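Long-range contact in regulatory protein of LacI family (PDB 3BBL), which probably regulates transcription as a LacI-family DNA-binding protein, its periplasmic-binding-protein-like core presumably sensing a small effector: residues D101-Q115 / E264-I276. Residues are numbered along the deposited sequence; the frame is centred on the assembly and turned at random.
Sequences DFAWVDIDGTAGTRQ and EQKHILLQPSLII
Trp-104 and His-267, paired on adjacent parallel strands 104-107 and 267-270, stack on one face of the sheet. The imidazole lies over the five-membered ring of the indole in an offset stack, centroids 4.0 Å apart and planes 15° from parallel, while His-267 CB sits above the six-membered ring in a CH-pi contact. Trp-104 CG stands between its own backbone N and carbonyl carbon (chi1 57°), a turn that lays the indole across toward the neighbouring strand. His-267 NE2 also makes a short but bent, weak bond of 2.8 Å to Phe-102 O, which meets the imidazole at its edge. Lys-266, its chain bent near the end, puts NZ 3.1 Å from the poorly ordered Asp-101 OD1 in a salt bridge. Five backbone bonds zip the strands together. On the face opposite the stack, Val-105 and Ile-268 run side by side, and Ile-107 CD1 packs on Leu-270 CB at 4.0 Å. After the strand, Asp-108 caps helix 109-123, its OD1 accepting from Ala-111 N at 3.0 Å. The Pro-272 ring wedges against this first turn, CG 3.5 Å from Gly-112 CA, and further along Gln-115 NE2 reaches Leu-274 CB at 3.4 Å. Both segments pass from one lobe to the other, consistent with two interlobe crossovers of the periplasmic-binding-protein-like fold. On the sheet face that carries Trp-104, Asp-106 OD2 forms salt bridges with both Arg-95 and Arg-138. Strand 90-93 flanks 104-107 on its other side, helix 243-258 covers Val-105 and Leu-270, and strand 267-275 continues alongside helix 109-123 to pair with strand 237-240.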
# COMPACT_ATOMS: atom_id res chain seq x y z
N ASP A 101 24.75 17.87 10.55
CA ASP A 101 23.65 18.68 11.05
C ASP A 101 22.63 19.23 10.05
O ASP A 101 23.00 19.76 9.00
CB ASP A 101 24.20 19.85 11.87
CG ASP A 101 23.11 20.74 12.42
OD1 ASP A 101 22.24 20.23 13.16
OD2 ASP A 101 23.12 21.96 12.12
N PHE A 102 21.35 19.10 10.40
CA PHE A 102 20.23 19.58 9.59
C PHE A 102 18.92 19.22 10.28
O PHE A 102 18.91 18.48 11.26
CB PHE A 102 20.28 18.98 8.18
CG PHE A 102 20.28 17.48 8.15
CD1 PHE A 102 19.08 16.78 8.07
CD2 PHE A 102 21.47 16.77 8.20
CE1 PHE A 102 19.08 15.38 8.03
CE2 PHE A 102 21.48 15.38 8.16
CZ PHE A 102 20.28 14.68 8.07
N ALA A 103 17.81 19.74 9.77
CA ALA A 103 16.50 19.46 10.35
C ALA A 103 15.97 18.09 9.93
O ALA A 103 16.02 17.74 8.75
CB ALA A 103 15.51 20.54 9.96
N TRP A 104 15.47 17.32 10.89
CA TRP A 104 14.93 16.01 10.57
C TRP A 104 13.94 15.43 11.55
O TRP A 104 13.88 15.81 12.73
CB TRP A 104 16.06 14.98 10.36
CG TRP A 104 17.03 14.80 11.52
CD1 TRP A 104 18.32 15.24 11.58
CD2 TRP A 104 16.80 14.07 12.74
NE1 TRP A 104 18.91 14.83 12.75
CE2 TRP A 104 18.00 14.12 13.48
CE3 TRP A 104 15.70 13.38 13.27
CZ2 TRP A 104 18.14 13.50 14.73
CZ3 TRP A 104 15.83 12.77 14.52
CH2 TRP A 104 17.05 12.84 15.23
N VAL A 105 13.14 14.51 11.03
CA VAL A 105 12.16 13.76 11.79
C VAL A 105 12.49 12.31 11.46
O VAL A 105 12.72 11.98 10.29
CB VAL A 105 10.72 14.06 11.34
CG1 VAL A 105 9.74 13.18 12.11
CG2 VAL A 105 10.38 15.53 11.56
N ASP A 106 12.53 11.46 12.47
CA ASP A 106 12.83 10.05 12.25
C ASP A 106 12.20 9.16 13.29
O ASP A 106 11.81 9.61 14.37
CB ASP A 106 14.35 9.83 12.24
CG ASP A 106 14.74 8.56 11.51
OD1 ASP A 106 13.84 7.79 11.13
OD2 ASP A 106 15.95 8.33 11.30
N ILE A 107 12.11 7.88 12.96
CA ILE A 107 11.56 6.88 13.86
C ILE A 107 12.75 6.21 14.53
O ILE A 107 13.75 5.92 13.88
CB ILE A 107 10.74 5.82 13.09
CG1 ILE A 107 9.72 6.51 12.17
CG2 ILE A 107 10.04 4.89 14.07
CD1 ILE A 107 8.76 7.46 12.87
N ASP A 108 12.65 5.96 15.84
CA ASP A 108 13.73 5.31 16.57
C ASP A 108 13.73 3.81 16.25
O ASP A 108 13.18 3.00 17.00
CB ASP A 108 13.55 5.53 18.08
CG ASP A 108 14.77 5.11 18.89
OD1 ASP A 108 15.60 4.33 18.38
OD2 ASP A 108 14.90 5.57 20.04
N GLY A 109 14.34 3.44 15.12
CA GLY A 109 14.41 2.05 14.72
C GLY A 109 15.03 1.17 15.79
O GLY A 109 14.50 0.11 16.13
N THR A 110 16.16 1.61 16.33
CA THR A 110 16.86 0.88 17.37
C THR A 110 15.93 0.48 18.52
O THR A 110 15.89 -0.68 18.93
CB THR A 110 18.04 1.72 17.92
OG1 THR A 110 18.97 1.96 16.87
CG2 THR A 110 18.76 1.00 19.07
N ALA A 111 15.17 1.45 19.03
CA ALA A 111 14.26 1.19 20.13
C ALA A 111 13.19 0.16 19.74
O ALA A 111 12.72 -0.61 20.58
CB ALA A 111 13.59 2.49 20.57
N GLY A 112 12.83 0.15 18.46
CA GLY A 112 11.83 -0.78 17.98
C GLY A 112 12.26 -2.23 18.10
O GLY A 112 11.56 -3.04 18.68
N THR A 113 13.42 -2.55 17.54
CA THR A 113 13.94 -3.91 17.59
C THR A 113 14.34 -4.30 19.02
O THR A 113 14.14 -5.43 19.43
CB THR A 113 15.15 -4.07 16.67
OG1 THR A 113 16.11 -3.04 16.97
CG2 THR A 113 14.73 -3.92 15.23
N ARG A 114 14.91 -3.36 19.77
CA ARG A 114 15.30 -3.67 21.14
C ARG A 114 14.08 -4.17 21.91
O ARG A 114 14.12 -5.20 22.59
CB ARG A 114 15.88 -2.44 21.83
CG ARG A 114 16.28 -2.68 23.29
CD ARG A 114 17.04 -1.49 23.87
NE ARG A 114 16.23 -0.27 23.85
CZ ARG A 114 16.58 0.86 23.25
NH1 ARG A 114 17.74 0.97 22.60
NH2 ARG A 114 15.75 1.90 23.27
N GLN A 115 12.98 -3.44 21.77
CA GLN A 115 11.74 -3.78 22.45
C GLN A 115 11.24 -5.16 22.00
O GLN A 115 10.81 -5.97 22.81
CB GLN A 115 10.70 -2.72 22.14
CG GLN A 115 9.58 -2.62 23.13
CD GLN A 115 8.56 -1.57 22.72
OE1 GLN A 115 8.93 -0.51 22.22
NE2 GLN A 115 7.28 -1.87 22.92
N GLU A 264 14.03 25.58 18.32
CA GLU A 264 15.37 25.14 18.71
C GLU A 264 15.42 23.63 18.62
O GLU A 264 16.51 23.03 18.59
CB GLU A 264 15.71 25.60 20.13
CG GLU A 264 17.20 25.51 20.44
CD GLU A 264 17.63 26.39 21.59
OE1 GLU A 264 17.27 27.59 21.59
OE2 GLU A 264 18.34 25.89 22.50
N GLN A 265 14.25 23.01 18.56
CA GLN A 265 14.17 21.56 18.43
C GLN A 265 13.93 21.22 16.97
O GLN A 265 12.78 21.12 16.52
CB GLN A 265 13.05 21.01 19.32
CG GLN A 265 13.32 19.59 19.80
CD GLN A 265 14.80 19.21 19.74
OE1 GLN A 265 15.67 19.99 20.13
NE2 GLN A 265 15.09 18.02 19.24
N LYS A 266 15.02 21.07 16.22
CA LYS A 266 14.96 20.75 14.80
C LYS A 266 15.21 19.28 14.52
O LYS A 266 15.30 18.86 13.36
CB LYS A 266 15.98 21.61 14.04
CG LYS A 266 17.39 21.53 14.60
CD LYS A 266 18.20 22.79 14.26
CE LYS A 266 18.58 22.86 12.79
NZ LYS A 266 19.71 21.93 12.47
N HIS A 267 15.34 18.49 15.58
CA HIS A 267 15.56 17.05 15.48
C HIS A 267 14.42 16.37 16.22
O HIS A 267 14.37 16.39 17.45
CB HIS A 267 16.89 16.65 16.13
CG HIS A 267 18.10 17.10 15.38
ND1 HIS A 267 19.38 16.93 15.86
CD2 HIS A 267 18.23 17.72 14.18
CE1 HIS A 267 20.25 17.42 14.99
NE2 HIS A 267 19.58 17.91 13.96
N ILE A 268 13.49 15.78 15.48
CA ILE A 268 12.36 15.12 16.11
C ILE A 268 12.44 13.61 15.95
O ILE A 268 12.38 13.08 14.83
CB ILE A 268 11.03 15.66 15.54
CG1 ILE A 268 10.95 17.17 15.79
CG2 ILE A 268 9.86 14.96 16.20
CD1 ILE A 268 9.76 17.84 15.14
N LEU A 269 12.60 12.92 17.07
CA LEU A 269 12.70 11.46 17.09
C LEU A 269 11.45 10.85 17.69
O LEU A 269 11.16 11.05 18.87
CB LEU A 269 13.92 11.03 17.90
CG LEU A 269 14.17 9.52 17.99
CD1 LEU A 269 14.48 8.97 16.60
CD2 LEU A 269 15.32 9.25 18.94
N LEU A 270 10.72 10.10 16.88
CA LEU A 270 9.50 9.45 17.32
C LEU A 270 9.74 7.99 17.68
O LEU A 270 10.59 7.33 17.08
CB LEU A 270 8.44 9.54 16.22
CG LEU A 270 8.12 10.95 15.72
CD1 LEU A 270 7.08 10.86 14.61
CD2 LEU A 270 7.60 11.80 16.86
N GLN A 271 8.99 7.48 18.65
CA GLN A 271 9.13 6.11 19.08
C GLN A 271 8.13 5.17 18.42
O GLN A 271 6.96 5.51 18.23
CB GLN A 271 8.95 6.01 20.60
CG GLN A 271 10.02 6.73 21.40
CD GLN A 271 11.42 6.28 21.03
OE1 GLN A 271 12.23 7.07 20.54
NE2 GLN A 271 11.71 5.00 21.25
N PRO A 272 8.58 3.96 18.02
CA PRO A 272 7.67 3.01 17.39
C PRO A 272 6.96 2.20 18.49
O PRO A 272 7.28 2.34 19.67
CB PRO A 272 8.60 2.15 16.55
CG PRO A 272 9.83 2.09 17.41
CD PRO A 272 9.98 3.53 17.88
N SER A 273 6.01 1.37 18.10
CA SER A 273 5.28 0.55 19.06
C SER A 273 5.35 -0.91 18.65
O SER A 273 5.24 -1.23 17.47
CB SER A 273 3.81 0.96 19.12
OG SER A 273 3.67 2.20 19.78
N LEU A 274 5.53 -1.79 19.62
CA LEU A 274 5.57 -3.22 19.34
C LEU A 274 4.14 -3.71 19.35
O LEU A 274 3.40 -3.43 20.28
CB LEU A 274 6.39 -3.95 20.40
CG LEU A 274 6.43 -5.48 20.29
CD1 LEU A 274 7.05 -5.90 18.97
CD2 LEU A 274 7.21 -6.06 21.46
N ILE A 275 3.74 -4.42 18.29
CA ILE A 275 2.38 -4.94 18.21
C ILE A 275 2.41 -6.46 18.34
O ILE A 275 2.82 -7.16 17.41
CB ILE A 275 1.71 -4.58 16.87
CG1 ILE A 275 1.88 -3.09 16.58
CG2 ILE A 275 0.24 -4.94 16.93
CD1 ILE A 275 1.34 -2.19 17.67
N ILE A 276 2.00 -6.96 19.50
CA ILE A 276 1.96 -8.40 19.74
C ILE A 276 0.58 -8.96 19.42
O ILE A 276 -0.42 -8.53 19.98
CB ILE A 276 2.28 -8.73 21.22
CG1 ILE A 276 3.67 -8.21 21.57
CG2 ILE A 276 2.21 -10.24 21.44
CD1 ILE A 276 4.79 -8.89 20.81